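Local coordinates for protein isocitrate dehydrogenase [NAD] subunit 2 (Saccharomyces cerevisiae, PDB 3BLX) that oxidatively decarboxylates isocitrate to 2-oxoglutarate with NAD+ in the mitochondrial citric acid cycle, and also binds the 5'-untranslated leaders of mitochondrial mRNAs, at residues 182-187 with 214-219; 175-180 with 209-214; 324-329 with 348-353; 38-43 with 296-301. All blocks are in the same frame, centred on the assembly; numbering follows the deposited sequence.

Interaction 1: residues 182-187 with 214-219; sequences PRVIVV and LTLETE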
loop_
_atom_site.group_PDB
_atom_site.type_symbol
_atom_site.label_atom_id
_atom_site.label_comp_id
_atom_site.label_asym_id
_atom_site.label_seq_id
_atom_site.Cartn_x
_atom_site.Cartn_y
_atom_site.Cartn_z
ATOM N N PRO B 182 17.672 -44.514 -41.457
ATOM C CA PRO B 182 19.118 -44.282 -41.465
ATOM C C PRO B 182 19.570 -43.304 -40.362
ATOM O O PRO B 182 20.513 -43.648 -39.641
ATOM C CB PRO B 182 19.384 -43.677 -42.857
ATOM C CG PRO B 182 18.090 -43.681 -43.581
ATOM C CD PRO B 182 16.984 -43.886 -42.596
ATOM N N ARG B 183 18.915 -42.139 -40.230
ATOM C CA ARG B 183 19.399 -41.051 -39.358
ATOM C C ARG B 183 18.668 -40.936 -38.040
ATOM O O ARG B 183 17.450 -41.009 -38.004
ATOM C CB ARG B 183 19.266 -39.685 -40.033
ATOM C CG ARG B 183 19.543 -39.663 -41.493
ATOM C CD ARG B 183 18.590 -38.687 -42.139
ATOM N NE ARG B 183 18.923 -37.293 -41.877
ATOM C CZ ARG B 183 18.111 -36.271 -42.135
ATOM N NH1 ARG B 183 16.909 -36.495 -42.639
ATOM N NH2 ARG B 183 18.496 -35.028 -41.887
ATOM N N VAL B 184 19.415 -40.740 -36.954
ATOM C CA VAL B 184 18.803 -40.198 -35.749
ATOM C C VAL B 184 19.358 -38.810 -35.531
ATOM O O VAL B 184 20.562 -38.590 -35.550
ATOM C CB VAL B 184 18.948 -41.083 -34.501
ATOM C CG1 VAL B 184 19.265 -42.524 -34.891
ATOM C CG2 VAL B 184 19.971 -40.523 -33.576
ATOM N N ILE B 185 18.444 -37.867 -35.415
ATOM C CA ILE B 185 18.778 -36.471 -35.196
ATOM C C ILE B 185 18.552 -36.069 -33.737
ATOM O O ILE B 185 17.426 -36.139 -33.238
ATOM C CB ILE B 185 17.905 -35.593 -36.083
ATOM C CG1 ILE B 185 18.130 -35.974 -37.553
ATOM C CG2 ILE B 185 18.174 -34.140 -35.802
ATOM C CD1 ILE B 185 17.244 -35.240 -38.505
ATOM N N VAL B 186 19.621 -35.686 -33.047
ATOM C CA VAL B 186 19.479 -35.099 -31.729
ATOM C C VAL B 186 19.190 -33.614 -31.905
ATOM O O VAL B 186 19.951 -32.909 -32.566
ATOM C CB VAL B 186 20.741 -35.254 -30.878
ATOM C CG1 VAL B 186 20.628 -34.362 -29.693
ATOM C CG2 VAL B 186 20.910 -36.671 -30.416
ATOM N N VAL B 187 18.071 -33.165 -31.337
ATOM C CA VAL B 187 17.670 -31.753 -31.328
ATOM C C VAL B 187 18.010 -31.104 -29.979
ATOM O O VAL B 187 17.722 -31.664 -28.921
ATOM C CB VAL B 187 16.164 -31.587 -31.628
ATOM C CG1 VAL B 187 15.717 -30.165 -31.416
ATOM C CG2 VAL B 187 15.882 -31.973 -33.040
ATOM N N LEU B 214 23.673 -46.701 -38.186
ATOM C CA LEU B 214 22.884 -45.494 -38.061
ATOM C C LEU B 214 23.746 -44.240 -38.125
ATOM O O LEU B 214 24.844 -44.200 -37.570
ATOM C CB LEU B 214 22.123 -45.549 -36.755
ATOM C CG LEU B 214 20.694 -46.095 -36.803
ATOM C CD1 LEU B 214 20.374 -46.694 -38.140
ATOM C CD2 LEU B 214 20.510 -47.091 -35.717
ATOM N N THR B 215 23.245 -43.228 -38.823
ATOM C CA THR B 215 23.904 -41.930 -38.906
ATOM C C THR B 215 23.351 -40.970 -37.849
ATOM O O THR B 215 22.159 -40.692 -37.809
ATOM C CB THR B 215 23.691 -41.297 -40.285
ATOM O OG1 THR B 215 23.957 -42.268 -41.297
ATOM C CG2 THR B 215 24.601 -40.087 -40.478
ATOM N N LEU B 216 24.225 -40.462 -36.994
ATOM C CA LEU B 216 23.858 -39.434 -36.021
ATOM C C LEU B 216 24.102 -38.025 -36.551
ATOM O O LEU B 216 25.238 -37.650 -36.829
ATOM C CB LEU B 216 24.652 -39.620 -34.724
ATOM C CG LEU B 216 24.428 -38.542 -33.667
ATOM C CD1 LEU B 216 22.979 -38.589 -33.247
ATOM C CD2 LEU B 216 25.323 -38.722 -32.447
ATOM N N GLU B 217 23.038 -37.244 -36.689
ATOM C CA GLU B 217 23.190 -35.807 -36.928
ATOM C C GLU B 217 22.708 -35.063 -35.702
ATOM O O GLU B 217 21.834 -35.553 -34.976
ATOM C CB GLU B 217 22.382 -35.349 -38.139
ATOM C CG GLU B 217 22.558 -36.237 -39.370
ATOM C CD GLU B 217 21.780 -35.741 -40.575
ATOM O OE1 GLU B 217 21.113 -34.684 -40.464
ATOM O OE2 GLU B 217 21.840 -36.409 -41.632
ATOM N N THR B 218 23.276 -33.884 -35.468
ATOM C CA THR B 218 22.754 -32.985 -34.439
ATOM C C THR B 218 22.186 -31.734 -35.095
ATOM O O THR B 218 22.707 -31.275 -36.121
ATOM C CB THR B 218 23.828 -32.591 -33.394
ATOM O OG1 THR B 218 24.841 -31.782 -34.010
ATOM C CG2 THR B 218 24.447 -33.836 -32.742
ATOM N N GLU B 219 21.122 -31.179 -34.517
ATOM C CA GLU B 219 20.527 -29.986 -35.109
ATOM C C GLU B 219 19.998 -28.996 -34.064
ATOM O O GLU B 219 19.417 -29.422 -33.069
ATOM C CB GLU B 219 19.421 -30.417 -36.066
ATOM C CG GLU B 219 19.195 -29.470 -37.226
ATOM C CD GLU B 219 18.452 -30.150 -38.370
ATOM O OE1 GLU B 219 17.798 -31.198 -38.139
ATOM O OE2 GLU B 219 18.527 -29.639 -39.509
#
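The Arg183 guanidinium presents an edge to the Glu217 carboxylate, while Ile185 CD1 sits over one face of the guanidinium, offset toward the rim. The grip is side-on: Arg183 NE bonds Glu217 OE2 at 3.1 Å, and Arg183 NH2 reaches Glu217 OE1 at 3.0 Å, the latter nearly straight (170°). The two planes stand 53° apart, so both carboxylate oxygens are met from above their own plane. Bends at chi2 and chi3 swing the arginine across to its neighbour, whose own chain runs out extended. Arg183 NH1 turns to Asp237, a second acidic partner; an alanine in place of Arg183 would probably leave the Glu217 and Asp237 carboxylates without their shared positive mate. On the other sheet face, Leu216 CD1 lies 3.6 Å from Val184 CG2 and 4.0 Å from Val186 CG2. Between the two faces the strands run parallel: Pro182 O accepts from Thr215 N at 2.9 Å, and Val184 and Val186 each bond through both N and O. These are the strands of a beta-alpha-beta unit. Strand 215-220 is outermost within the chain, strand 238-242 flanks 183-188 on its other side, and helices 162-178 and 195-208 cover the valine-leucine face.

Interaction 2: residues 175-180 with 209-214; sequences YARAIG and KEYPDL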
loop_
_atom_site.group_PDB
_atom_site.type_symbol
_atom_site.label_atom_id
_atom_site.label_comp_id
_atom_site.label_asym_id
_atom_site.label_seq_id
_atom_site.Cartn_x
_atom_site.Cartn_y
_atom_site.Cartn_z
ATOM N N TYR B 175 15.182 -47.898 -32.038
ATOM C CA TYR B 175 13.885 -47.713 -32.648
ATOM C C TYR B 175 14.051 -47.267 -34.099
ATOM O O TYR B 175 13.201 -47.531 -34.940
ATOM C CB TYR B 175 13.073 -46.678 -31.847
ATOM C CG TYR B 175 11.639 -46.520 -32.306
ATOM C CD1 TYR B 175 11.279 -45.527 -33.226
ATOM C CD2 TYR B 175 10.644 -47.374 -31.827
ATOM C CE1 TYR B 175 9.964 -45.389 -33.653
ATOM C CE2 TYR B 175 9.331 -47.251 -32.245
ATOM C CZ TYR B 175 8.989 -46.259 -33.160
ATOM O OH TYR B 175 7.671 -46.146 -33.574
ATOM N N ALA B 176 15.137 -46.578 -34.401
ATOM C CA ALA B 176 15.377 -46.191 -35.774
ATOM C C ALA B 176 15.752 -47.439 -36.587
ATOM O O ALA B 176 15.234 -47.674 -37.680
ATOM C CB ALA B 176 16.452 -45.158 -35.838
ATOM N N ARG B 177 16.656 -48.239 -36.034
ATOM C CA ARG B 177 16.991 -49.533 -36.599
ATOM C C ARG B 177 15.726 -50.384 -36.790
ATOM O O ARG B 177 15.456 -50.862 -37.883
ATOM C CB ARG B 177 18.003 -50.226 -35.695
ATOM C CG ARG B 177 18.150 -51.707 -35.898
ATOM C CD ARG B 177 19.050 -52.297 -34.811
ATOM N NE ARG B 177 20.427 -51.852 -34.987
ATOM C CZ ARG B 177 21.383 -52.037 -34.086
ATOM N NH1 ARG B 177 21.074 -52.645 -32.948
ATOM N NH2 ARG B 177 22.633 -51.615 -34.318
ATOM N N ALA B 178 14.933 -50.532 -35.737
ATOM C CA ALA B 178 13.696 -51.320 -35.774
ATOM C C ALA B 178 12.566 -50.876 -36.740
ATOM O O ALA B 178 11.653 -51.642 -37.003
ATOM C CB ALA B 178 13.136 -51.486 -34.359
ATOM N N ILE B 179 12.606 -49.665 -37.264
ATOM C CA ILE B 179 11.606 -49.260 -38.238
ATOM C C ILE B 179 12.285 -48.877 -39.547
ATOM O O ILE B 179 11.654 -48.277 -40.421
ATOM C CB ILE B 179 10.761 -48.049 -37.766
ATOM C CG1 ILE B 179 11.651 -46.860 -37.403
ATOM C CG2 ILE B 179 9.899 -48.405 -36.583
ATOM C CD1 ILE B 179 10.868 -45.580 -37.182
ATOM N N GLY B 180 13.575 -49.196 -39.664
ATOM C CA GLY B 180 14.333 -48.933 -40.880
ATOM C C GLY B 180 14.559 -47.475 -41.270
ATOM O O GLY B 180 14.196 -47.031 -42.350
ATOM N N LYS B 209 28.820 -44.831 -31.752
ATOM C CA LYS B 209 29.777 -45.838 -32.169
ATOM C C LYS B 209 29.279 -47.254 -31.954
ATOM O O LYS B 209 29.767 -48.170 -32.599
ATOM C CB LYS B 209 31.132 -45.630 -31.480
ATOM C CG LYS B 209 31.097 -45.658 -29.966
ATOM C CD LYS B 209 32.254 -44.836 -29.408
ATOM C CE LYS B 209 32.383 -43.488 -30.138
ATOM N NZ LYS B 209 33.381 -42.577 -29.497
ATOM N N GLU B 210 28.311 -47.428 -31.061
ATOM C CA GLU B 210 27.688 -48.734 -30.870
ATOM C C GLU B 210 26.552 -48.985 -31.841
ATOM O O GLU B 210 25.890 -50.010 -31.770
ATOM C CB GLU B 210 27.177 -48.909 -29.455
ATOM C CG GLU B 210 28.189 -48.565 -28.408
ATOM C CD GLU B 210 27.664 -48.824 -27.023
ATOM O OE1 GLU B 210 26.898 -49.805 -26.869
ATOM O OE2 GLU B 210 28.019 -48.052 -26.099
ATOM N N TYR B 211 26.325 -48.046 -32.751
ATOM C CA TYR B 211 25.301 -48.220 -33.773
ATOM C C TYR B 211 25.804 -47.682 -35.106
ATOM O O TYR B 211 25.459 -46.568 -35.516
ATOM C CB TYR B 211 24.000 -47.525 -33.359
ATOM C CG TYR B 211 23.442 -47.988 -32.023
ATOM C CD1 TYR B 211 23.883 -47.432 -30.828
ATOM C CD2 TYR B 211 22.485 -48.983 -31.951
ATOM C CE1 TYR B 211 23.390 -47.859 -29.600
ATOM C CE2 TYR B 211 21.984 -49.421 -30.722
ATOM C CZ TYR B 211 22.443 -48.847 -29.548
ATOM O OH TYR B 211 21.976 -49.241 -28.310
ATOM N N PRO B 212 26.652 -48.470 -35.780
ATOM C CA PRO B 212 27.377 -48.048 -36.982
ATOM C C PRO B 212 26.453 -47.986 -38.175
ATOM O O PRO B 212 26.720 -47.225 -39.093
ATOM C CB PRO B 212 28.420 -49.149 -37.172
ATOM C CG PRO B 212 28.436 -49.911 -35.861
ATOM C CD PRO B 212 27.047 -49.814 -35.344
ATOM N N ASP B 213 25.373 -48.770 -38.146
ATOM C CA ASP B 213 24.366 -48.764 -39.218
ATOM C C ASP B 213 23.533 -47.497 -39.235
ATOM O O ASP B 213 22.773 -47.246 -40.174
ATOM C CB ASP B 213 23.422 -49.967 -39.125
ATOM C CG ASP B 213 22.888 -50.218 -37.715
ATOM O OD1 ASP B 213 23.686 -50.301 -36.741
ATOM O OD2 ASP B 213 21.649 -50.379 -37.601
ATOM N N LEU B 214 23.673 -46.701 -38.186
ATOM C CA LEU B 214 22.884 -45.494 -38.061
ATOM C C LEU B 214 23.746 -44.240 -38.125
ATOM O O LEU B 214 24.844 -44.200 -37.570
ATOM C CB LEU B 214 22.123 -45.549 -36.755
ATOM C CG LEU B 214 20.694 -46.095 -36.803
ATOM C CD1 LEU B 214 20.374 -46.694 -38.140
ATOM C CD2 LEU B 214 20.510 -47.091 -35.717
#
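Arg177 and Asp213 form a salt bridge closed by two hydrogen bonds. Arg177 NE meets Asp213 OD2 at 3.2 Å and Arg177 NH2 meets Asp213 OD1 at 3.0 Å, each with an angle of 168° at the hydrogen. The guanidinium and carboxylate are nearly coplanar, 18° apart, with OD1 using its syn lone pair, so the pair lies flat, edge against edge. The arginine gets there with CG anti to the backbone N and a single bend at chi3, which turns its head onto the acid. The aspartate belongs to a type I beta turn from Tyr211 to Leu214, which brings the chain from helix 195-208 into strand 215-220. Opposite it the helix 162-178 ends in a Schellman motif with Gly180 as C-prime, and the chain goes on into strand 183-188; the contact thus joins two connections of the alpha/beta domain, at the end where both strands begin. The polar-aromatic part is looser: Tyr211 CD2 lies over one face of the Arg177 guanidinium, 3.5 Å from NH2, the ring tilted 42° against it. The Phe173 ring meets this tyrosine nearly parallel to it, and Arg170 pairs with Glu210. Apolar contacts complete the set. Leu214 CD2 rests 4.0 Å from Arg177 CB, and Leu214 CG is 4.5 Å from Ala176 CB, on the buried side of the helix.

Interaction 3: residues 324-329 with 348-353; sequences STIASG and EAVIKR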
loop_
_atom_site.group_PDB
_atom_site.type_symbol
_atom_site.label_atom_id
_atom_site.label_comp_id
_atom_site.label_asym_id
_atom_site.label_seq_id
_atom_site.Cartn_x
_atom_site.Cartn_y
_atom_site.Cartn_z
ATOM N N SER B 324 -6.834 -46.744 -41.964
ATOM C CA SER B 324 -6.006 -45.953 -42.860
ATOM C C SER B 324 -6.721 -45.744 -44.199
ATOM O O SER B 324 -6.905 -44.608 -44.657
ATOM C CB SER B 324 -4.652 -46.622 -43.068
ATOM O OG SER B 324 -3.749 -46.285 -42.026
ATOM N N THR B 325 -7.151 -46.848 -44.799
ATOM C CA THR B 325 -7.871 -46.803 -46.068
ATOM C C THR B 325 -9.340 -46.375 -45.922
ATOM O O THR B 325 -9.885 -45.709 -46.807
ATOM C CB THR B 325 -7.727 -48.157 -46.845
ATOM O OG1 THR B 325 -8.295 -48.052 -48.161
ATOM C CG2 THR B 325 -8.390 -49.293 -46.095
ATOM N N ILE B 326 -9.979 -46.743 -44.810
ATOM C CA ILE B 326 -11.364 -46.344 -44.594
ATOM C C ILE B 326 -11.469 -44.845 -44.356
ATOM O O ILE B 326 -12.542 -44.272 -44.507
ATOM C CB ILE B 326 -12.099 -47.144 -43.469
ATOM C CG1 ILE B 326 -12.311 -46.300 -42.217
ATOM C CG2 ILE B 326 -11.425 -48.459 -43.172
ATOM C CD1 ILE B 326 -13.677 -45.622 -42.155
ATOM N N ALA B 327 -10.361 -44.199 -44.006
ATOM C CA ALA B 327 -10.395 -42.750 -43.839
ATOM C C ALA B 327 -10.480 -42.081 -45.214
ATOM O O ALA B 327 -10.460 -40.852 -45.324
ATOM C CB ALA B 327 -9.204 -42.235 -43.003
ATOM N N SER B 328 -10.610 -42.913 -46.252
ATOM C CA SER B 328 -10.885 -42.458 -47.631
ATOM C C SER B 328 -12.361 -42.662 -48.126
ATOM O O SER B 328 -12.858 -43.801 -48.285
ATOM C CB SER B 328 -9.879 -43.082 -48.610
ATOM O OG SER B 328 -9.674 -42.242 -49.739
ATOM N N GLY B 329 -13.035 -41.537 -48.383
ATOM C CA GLY B 329 -14.465 -41.514 -48.642
ATOM C C GLY B 329 -15.218 -40.791 -47.525
ATOM O O GLY B 329 -15.413 -41.352 -46.451
ATOM N N GLU B 348 -17.300 -50.722 -38.071
ATOM C CA GLU B 348 -17.552 -51.859 -38.958
ATOM C C GLU B 348 -17.136 -51.530 -40.383
ATOM O O GLU B 348 -16.774 -52.419 -41.138
ATOM C CB GLU B 348 -19.011 -52.321 -38.877
ATOM C CG GLU B 348 -20.021 -51.180 -38.939
ATOM C CD GLU B 348 -21.332 -51.522 -38.248
ATOM O OE1 GLU B 348 -22.277 -50.694 -38.297
ATOM O OE2 GLU B 348 -21.406 -52.617 -37.652
ATOM N N ALA B 349 -17.158 -50.244 -40.740
ATOM C CA ALA B 349 -16.618 -49.803 -42.025
ATOM C C ALA B 349 -15.164 -50.211 -42.125
ATOM O O ALA B 349 -14.657 -50.474 -43.209
ATOM C CB ALA B 349 -16.759 -48.303 -42.188
ATOM N N VAL B 350 -14.503 -50.267 -40.975
ATOM C CA VAL B 350 -13.118 -50.706 -40.878
ATOM C C VAL B 350 -13.062 -52.216 -40.882
ATOM O O VAL B 350 -12.181 -52.801 -41.500
ATOM C CB VAL B 350 -12.437 -50.143 -39.588
ATOM C CG1 VAL B 350 -11.247 -51.011 -39.139
ATOM C CG2 VAL B 350 -12.010 -48.695 -39.788
ATOM N N ILE B 351 -14.000 -52.857 -40.189
ATOM C CA ILE B 351 -14.047 -54.321 -40.161
ATOM C C ILE B 351 -14.306 -54.865 -41.571
ATOM O O ILE B 351 -13.936 -56.000 -41.887
ATOM C CB ILE B 351 -15.121 -54.865 -39.176
ATOM C CG1 ILE B 351 -14.994 -54.208 -37.798
ATOM C CG2 ILE B 351 -15.007 -56.379 -39.038
ATOM C CD1 ILE B 351 -16.056 -54.645 -36.804
ATOM N N LYS B 352 -14.939 -54.036 -42.411
ATOM C CA LYS B 352 -15.201 -54.361 -43.818
ATOM C C LYS B 352 -13.904 -54.705 -44.542
ATOM O O LYS B 352 -13.720 -55.829 -45.011
ATOM C CB LYS B 352 -15.890 -53.194 -44.547
ATOM C CG LYS B 352 -17.361 -52.974 -44.196
ATOM C CD LYS B 352 -18.183 -54.250 -44.363
ATOM C CE LYS B 352 -19.630 -54.047 -43.912
ATOM N NZ LYS B 352 -20.422 -55.314 -43.998
ATOM N N ARG B 353 -13.007 -53.726 -44.630
ATOM C CA ARG B 353 -11.720 -53.923 -45.294
ATOM C C ARG B 353 -10.660 -54.493 -44.348
ATOM O O ARG B 353 -9.469 -54.464 -44.635
ATOM C CB ARG B 353 -11.234 -52.627 -45.948
ATOM C CG ARG B 353 -11.534 -51.384 -45.178
ATOM C CD ARG B 353 -12.914 -50.818 -45.496
ATOM N NE ARG B 353 -12.863 -49.740 -46.483
ATOM C CZ ARG B 353 -13.885 -48.935 -46.786
ATOM N NH1 ARG B 353 -15.061 -49.071 -46.178
ATOM N NH2 ARG B 353 -13.729 -47.982 -47.700
#
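Ile326 reaches across to Val350 and Arg353 with nearly its whole side chain. CG1 and CG2 of Ile326 straddle a single methyl, Val350 CG2, each 3.4 Å from it; that methyl is placed by the valine's first torsion (chi1 156°), which sets CG2 anti to the carbonyl carbon and beside the backbone N. Further out, Ile326 CD1 ends 4.1 Å from Ala349 CB. Arg353 meets the same side chain from a different direction. Its CG stands between the backbone N and the carbonyl carbon (chi1 37°), and bends at chi2 and chi3 fold the chain back over the isoleucine instead of letting it run straight out. Arg353 CG thereby touches Ile326 CG2 at 3.5 Å, and one face of the guanidinium lies over Ile326 CB, offset toward the rim. Thr325 CG2 adds a contact of 3.9 Å to Arg353 CG. A glycine in place of Ile326 would probably open a gap beside the Val350 methyl and leave the aliphatic part of Arg353 without its support. Val350 also packs on Val322 and Leu323, about one turn before Ile326 in helix 312-326, so this is helix-to-helix packing, in which the C-terminal ends of helices 312-326 and 343-352 meet.

Interaction 4: residues 38-43 with 296-301; sequences KSVKKI and TALLLS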
loop_
_atom_site.group_PDB
_atom_site.type_symbol
_atom_site.label_atom_id
_atom_site.label_comp_id
_atom_site.label_asym_id
_atom_site.label_seq_id
_atom_site.Cartn_x
_atom_site.Cartn_y
_atom_site.Cartn_z
ATOM N N LYS B 38 -14.596 -49.541 -26.889
ATOM C CA LYS B 38 -15.524 -50.557 -27.378
ATOM C C LYS B 38 -15.142 -50.873 -28.802
ATOM O O LYS B 38 -15.061 -52.031 -29.179
ATOM C CB LYS B 38 -16.967 -50.052 -27.311
ATOM C CG LYS B 38 -18.049 -51.112 -27.505
ATOM C CD LYS B 38 -19.355 -50.620 -26.902
ATOM C CE LYS B 38 -20.445 -51.646 -27.036
ATOM N NZ LYS B 38 -21.325 -51.429 -28.203
ATOM N N SER B 39 -14.886 -49.820 -29.574
ATOM C CA SER B 39 -14.502 -49.956 -30.970
ATOM C C SER B 39 -13.190 -50.702 -31.168
ATOM O O SER B 39 -12.983 -51.340 -32.196
ATOM C CB SER B 39 -14.375 -48.590 -31.620
ATOM O OG SER B 39 -13.586 -48.716 -32.778
ATOM N N VAL B 40 -12.289 -50.612 -30.198
ATOM C CA VAL B 40 -11.009 -51.281 -30.349
ATOM C C VAL B 40 -11.164 -52.772 -30.123
ATOM O O VAL B 40 -10.503 -53.567 -30.766
ATOM C CB VAL B 40 -9.947 -50.731 -29.395
ATOM C CG1 VAL B 40 -8.674 -51.586 -29.468
ATOM C CG2 VAL B 40 -9.659 -49.277 -29.721
ATOM N N LYS B 41 -12.050 -53.141 -29.210
ATOM C CA LYS B 41 -12.291 -54.540 -28.894
ATOM C C LYS B 41 -13.010 -55.263 -30.049
ATOM O O LYS B 41 -12.694 -56.413 -30.371
ATOM C CB LYS B 41 -13.090 -54.644 -27.587
ATOM C CG LYS B 41 -12.359 -54.103 -26.363
ATOM C CD LYS B 41 -13.261 -54.043 -25.126
ATOM C CE LYS B 41 -12.437 -53.766 -23.872
ATOM N NZ LYS B 41 -13.124 -54.127 -22.609
ATOM N N LYS B 42 -13.959 -54.573 -30.679
ATOM C CA LYS B 42 -14.724 -55.120 -31.801
ATOM C C LYS B 42 -13.876 -55.336 -33.060
ATOM O O LYS B 42 -14.214 -56.154 -33.919
ATOM C CB LYS B 42 -15.914 -54.209 -32.140
ATOM C CG LYS B 42 -17.032 -54.189 -31.096
ATOM C CD LYS B 42 -18.264 -53.407 -31.585
ATOM C CE LYS B 42 -19.382 -53.432 -30.552
ATOM N NZ LYS B 42 -20.593 -52.713 -31.038
ATOM N N ILE B 43 -12.788 -54.581 -33.172
ATOM C CA ILE B 43 -11.878 -54.689 -34.306
ATOM C C ILE B 43 -10.747 -55.652 -33.975
ATOM O O ILE B 43 -10.083 -56.172 -34.862
ATOM C CB ILE B 43 -11.305 -53.319 -34.679
ATOM C CG1 ILE B 43 -12.434 -52.364 -35.058
ATOM C CG2 ILE B 43 -10.345 -53.415 -35.824
ATOM C CD1 ILE B 43 -11.949 -51.084 -35.709
ATOM N N THR B 296 -9.717 -43.471 -34.193
ATOM C CA THR B 296 -8.494 -43.616 -34.980
ATOM C C THR B 296 -7.221 -43.520 -34.146
ATOM O O THR B 296 -6.293 -44.334 -34.304
ATOM C CB THR B 296 -8.379 -42.529 -36.037
ATOM O OG1 THR B 296 -9.587 -42.460 -36.799
ATOM C CG2 THR B 296 -7.200 -42.829 -36.944
ATOM N N ALA B 297 -7.179 -42.497 -33.289
ATOM C CA ALA B 297 -6.028 -42.231 -32.444
ATOM C C ALA B 297 -5.772 -43.413 -31.533
ATOM O O ALA B 297 -4.663 -43.927 -31.475
ATOM C CB ALA B 297 -6.262 -40.986 -31.648
ATOM N N LEU B 298 -6.804 -43.861 -30.826
ATOM C CA LEU B 298 -6.639 -45.036 -29.978
ATOM C C LEU B 298 -6.315 -46.299 -30.813
ATOM O O LEU B 298 -5.483 -47.119 -30.419
ATOM C CB LEU B 298 -7.850 -45.232 -29.054
ATOM C CG LEU B 298 -7.683 -46.285 -27.950
ATOM C CD1 LEU B 298 -6.390 -46.078 -27.180
ATOM C CD2 LEU B 298 -8.855 -46.286 -27.004
ATOM N N LEU B 299 -6.950 -46.441 -31.973
ATOM C CA LEU B 299 -6.665 -47.574 -32.871
ATOM C C LEU B 299 -5.203 -47.656 -33.295
ATOM O O LEU B 299 -4.594 -48.735 -33.317
ATOM C CB LEU B 299 -7.543 -47.496 -34.119
ATOM C CG LEU B 299 -8.710 -48.466 -34.274
ATOM C CD1 LEU B 299 -9.071 -49.149 -32.976
ATOM C CD2 LEU B 299 -9.910 -47.730 -34.891
ATOM N N LEU B 300 -4.645 -46.501 -33.640
ATOM C CA LEU B 300 -3.277 -46.449 -34.107
ATOM C C LEU B 300 -2.302 -46.724 -32.983
ATOM O O LEU B 300 -1.186 -47.161 -33.235
ATOM C CB LEU B 300 -2.983 -45.105 -34.771
ATOM C CG LEU B 300 -3.658 -44.956 -36.130
ATOM C CD1 LEU B 300 -3.707 -43.521 -36.584
ATOM C CD2 LEU B 300 -2.915 -45.811 -37.131
ATOM N N SER B 301 -2.725 -46.476 -31.745
ATOM C CA SER B 301 -1.892 -46.802 -30.591
ATOM C C SER B 301 -1.928 -48.299 -30.391
ATOM O O SER B 301 -0.998 -48.877 -29.841
ATOM C CB SER B 301 -2.377 -46.103 -29.314
ATOM O OG SER B 301 -2.525 -44.706 -29.492
#
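Val40 meets Leu299 first through its CB, which lies 4.0 Å from Leu299 CD1. One bond further, Val40 CG2 comes to 3.3 Å from the same methyl. This CG2 is also 4.0 Å from Leu298 CG and 4.1 Å from Leu298 CD2, so a single branch of the valine enters the angle between two successive leucines. Its first torsion (chi1 173°) puts CG2 anti to the carbonyl carbon, beside the backbone N. The side chains of Val40 and Leu299 run past each other in opposite senses, whereas Leu298 crosses the valine at about a right angle. The axes of the two short helical segments pass 9.8 Å apart at a crossing angle of -48°, a geometry consistent with ridges-into-grooves packing of two alpha helices. Helix 33-45 comes from the start of the chain and helix 296-309 from late in it, so the contact ties distant parts of the sequence into one alpha/beta domain; both Val40 and Leu298 continue onto Leu84 of strand 82-85, outermost in the sheet within this chain. The other branch of Leu299 has its own partner: CD2 lies 4.0 Å from Ile43 CD1, one helical turn on from Val40. Leu299 thus spreads its two methyls along one helix flank. Beyond it, Leu299 touches Leu323, and Ile43 packs against Ile318 of the same helix 312-326.

Interactions 1 and 2 adjoin, sharing Leu214 and touching where Val184 CG1 meets Ala176 CB. Interaction 1 pairs the two strands that the connection through helix 195-208 links, while interaction 2 pins its exit turn to the end of helix 162-178. Both carry an arginine-carboxylate pair at the more exposed margin, alongside buried apolar side chains. Interactions 3 and 4 form a second cluster, centres 13 Å apart, with Val350 CG1 on Ile43 CD1 joining them. Their chemistry is mainly apolar: interaction 4 is fully buried, interaction 3 only partly, with Arg353 at its outer edge. Interactions 1 and 4 lie on opposite sides of the chain's centre, about 33 Å apart between centres.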